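PDB 5DAJ: NalD from Pseudomonas aeruginosa PAO1, which represses expression of the MexAB-OprM multidrug efflux pump as a TetR-family transcriptional regulator and responds to novobiocin binding. Local coordinates for residues A[135-138]-A[139-143]. Sequence-based numbering, arbitrary orientation.
Sequences MFIE and LCEQL
Cys140 sits one helical turn after Phe136 and lays its sulfur over one face of the phenyl ring. SG lies 3.9 Å from the ring centroid of Phe136, 25° off the ring normal. It is offset toward the rim, and its nearest ring atom is CZ of Phe136 at 3.6 Å. CG of Phe136 stands anti to the backbone N (chi1 174°), which sends the ring toward Cys140. SG of Cys140 turns the other way, beside its backbone N (chi1 -70°), and meets the ring. This is a Cys sulfur-aromatic contact on the packed side of helix 123-145. Leu72 of helix 69-76 touches Phe136, while Leu88 and Ser163 from two further helices close on Cys140. Ile137 is also buried and packs on Leu183 of the second subunit.

The solvent side is looser. Glu138 and Gln142 are exposed, and their side chains do not touch; CB of Gln142 rests 3.4 Å from the backbone O of Glu138. OE2 of Glu138 stays 6.3 Å from OE1 of Glu141 and has a weak hydrogen bond with Gln134, one turn back. OE1 of Glu141 forms a salt bridge with Arg164 of helix 159-179.

Backbone bonds link the two turns. Four successive i to i+4 hydrogen bonds run from the N-H groups of Leu139 to Gln142 back to the carbonyls of Met135 to Glu138. The Cys140 N to Phe136 O bond is 3.1 Å long. The arrangement is that of an amphipathic alpha-helix in the all-helical C-terminal region of a TetR-family repressor.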
HETATM    1  N   MSE A 135       2.487 -16.457   1.189  1.00 49.65           N
HETATM    2  CA  MSE A 135       2.153 -17.518   2.125  1.00 55.75           C
HETATM    3  C   MSE A 135       0.854 -17.240   2.826  1.00 54.86           C
HETATM    4  O   MSE A 135      -0.014 -18.113   2.887  1.00 63.41           O
HETATM    5  CB  MSE A 135       3.307 -17.640   3.101  1.00 66.26           C
HETATM    6  CG  MSE A 135       3.083 -18.751   4.088  1.00 98.98           C
HETATM    7 SE   MSE A 135       4.266 -18.685   5.661  1.00162.46          SE
HETATM    8  CE  MSE A 135       5.975 -19.391   4.823  1.00170.85           C
ATOM      9  N   PHE A 136       0.709 -16.036   3.376  1.00 49.47           N
ATOM     10  CA  PHE A 136      -0.553 -15.638   4.016  1.00 50.80           C
ATOM     11  C   PHE A 136      -1.750 -15.827   3.068  1.00 46.66           C
ATOM     12  O   PHE A 136      -2.796 -16.351   3.453  1.00 50.09           O
ATOM     13  CB  PHE A 136      -0.501 -14.178   4.485  1.00 52.61           C
ATOM     14  CG  PHE A 136      -1.815 -13.673   5.021  1.00 56.56           C
ATOM     15  CD1 PHE A 136      -2.187 -13.938   6.333  1.00 58.87           C
ATOM     16  CD2 PHE A 136      -2.696 -12.972   4.204  1.00 57.94           C
ATOM     17  CE1 PHE A 136      -3.408 -13.498   6.826  1.00 63.41           C
ATOM     18  CE2 PHE A 136      -3.924 -12.530   4.687  1.00 66.63           C
ATOM     19  CZ  PHE A 136      -4.279 -12.793   6.003  1.00 65.63           C
ATOM     20  N   ILE A 137      -1.570 -15.396   1.828  1.00 47.22           N
ATOM     21  CA  ILE A 137      -2.596 -15.550   0.795  1.00 45.57           C
ATOM     22  C   ILE A 137      -2.931 -17.017   0.524  1.00 47.89           C
ATOM     23  O   ILE A 137      -4.107 -17.383   0.394  1.00 48.17           O
ATOM     24  CB  ILE A 137      -2.189 -14.825  -0.509  1.00 45.68           C
ATOM     25  CG1 ILE A 137      -2.304 -13.313  -0.278  1.00 45.36           C
ATOM     26  CG2 ILE A 137      -3.060 -15.265  -1.684  1.00 44.73           C
ATOM     27  CD1 ILE A 137      -1.886 -12.448  -1.444  1.00 46.35           C
ATOM     28  N   GLU A 138      -1.897 -17.847   0.429  1.00 52.50           N
ATOM     29  CA  GLU A 138      -2.080 -19.293   0.193  1.00 56.70           C
ATOM     30  C   GLU A 138      -2.813 -19.989   1.342  1.00 54.55           C
ATOM     31  O   GLU A 138      -3.633 -20.878   1.116  1.00 63.87           O
ATOM     32  CB  GLU A 138      -0.740 -19.979  -0.107  1.00 59.45           C
ATOM     33  CG  GLU A 138      -0.373 -19.920  -1.578  1.00 66.41           C
ATOM     34  CD  GLU A 138       1.073 -20.295  -1.855  1.00 74.16           C
ATOM     35  OE1 GLU A 138       1.665 -21.054  -1.041  1.00 74.24           O
ATOM     36  OE2 GLU A 138       1.606 -19.832  -2.898  1.00 95.40           O
ATOM     37  N   LEU A 139      -2.520 -19.566   2.564  1.00 54.17           N
ATOM     38  CA  LEU A 139      -3.218 -20.066   3.760  1.00 60.87           C
ATOM     39  C   LEU A 139      -4.704 -19.729   3.750  1.00 60.20           C
ATOM     40  O   LEU A 139      -5.541 -20.605   3.975  1.00 62.90           O
ATOM     41  CB  LEU A 139      -2.584 -19.513   5.043  1.00 63.56           C
ATOM     42  CG  LEU A 139      -1.768 -20.468   5.924  1.00 71.54           C
ATOM     43  CD1 LEU A 139      -0.729 -21.269   5.151  1.00 71.42           C
ATOM     44  CD2 LEU A 139      -1.087 -19.688   7.039  1.00 81.24           C
ATOM     45  N   CYS A 140      -5.018 -18.463   3.487  1.00 58.18           N
ATOM     46  CA  CYS A 140      -6.416 -18.022   3.375  1.00 58.39           C
ATOM     47  C   CYS A 140      -7.155 -18.749   2.259  1.00 55.57           C
ATOM     48  O   CYS A 140      -8.271 -19.230   2.451  1.00 59.87           O
ATOM     49  CB  CYS A 140      -6.502 -16.523   3.132  1.00 54.50           C
ATOM     50  SG  CYS A 140      -6.028 -15.571   4.577  1.00 73.10           S
ATOM     51  N   GLU A 141      -6.503 -18.846   1.108  1.00 54.81           N
ATOM     52  CA  GLU A 141      -7.043 -19.572  -0.041  1.00 55.33           C
ATOM     53  C   GLU A 141      -7.442 -20.989   0.375  1.00 55.68           C
ATOM     54  O   GLU A 141      -8.576 -21.416   0.160  1.00 59.67           O
ATOM     55  CB  GLU A 141      -6.016 -19.624  -1.176  1.00 58.37           C
ATOM     56  CG  GLU A 141      -6.596 -19.978  -2.539  1.00 62.60           C
ATOM     57  CD  GLU A 141      -5.630 -19.718  -3.691  1.00 69.58           C
ATOM     58  OE1 GLU A 141      -4.639 -18.973  -3.509  1.00 75.95           O
ATOM     59  OE2 GLU A 141      -5.860 -20.265  -4.788  1.00 67.62           O
ATOM     60  N   GLN A 142      -6.507 -21.687   1.012  1.00 51.21           N
ATOM     61  CA  GLN A 142      -6.739 -23.041   1.527  1.00 55.20           C
ATOM     62  C   GLN A 142      -7.895 -23.094   2.529  1.00 56.50           C
ATOM     63  O   GLN A 142      -8.716 -24.004   2.482  1.00 60.46           O
ATOM     64  CB  GLN A 142      -5.467 -23.585   2.169  1.00 58.11           C
ATOM     65  CG  GLN A 142      -5.552 -25.034   2.658  1.00 68.08           C
ATOM     66  CD  GLN A 142      -4.531 -25.386   3.733  1.00 82.32           C
ATOM     67  OE1 GLN A 142      -4.847 -26.131   4.666  1.00100.23           O
ATOM     68  NE2 GLN A 142      -3.309 -24.873   3.606  1.00 85.46           N
ATOM     69  N   LEU A 143      -7.942 -22.118   3.427  1.00 55.32           N
ATOM     70  CA  LEU A 143      -9.030 -21.996   4.406  1.00 58.07           C
ATOM     71  C   LEU A 143     -10.395 -21.851   3.722  1.00 62.05           C
ATOM     72  O   LEU A 143     -11.320 -22.604   4.014  1.00 64.76           O
ATOM     73  CB  LEU A 143      -8.775 -20.824   5.363  1.00 61.64           C
ATOM     74  CG  LEU A 143      -9.925 -20.353   6.264  1.00 69.11           C
ATOM     75  CD1 LEU A 143     -10.571 -21.492   7.016  1.00 74.78           C
ATOM     76  CD2 LEU A 143      -9.416 -19.328   7.255  1.00 71.82           C
TER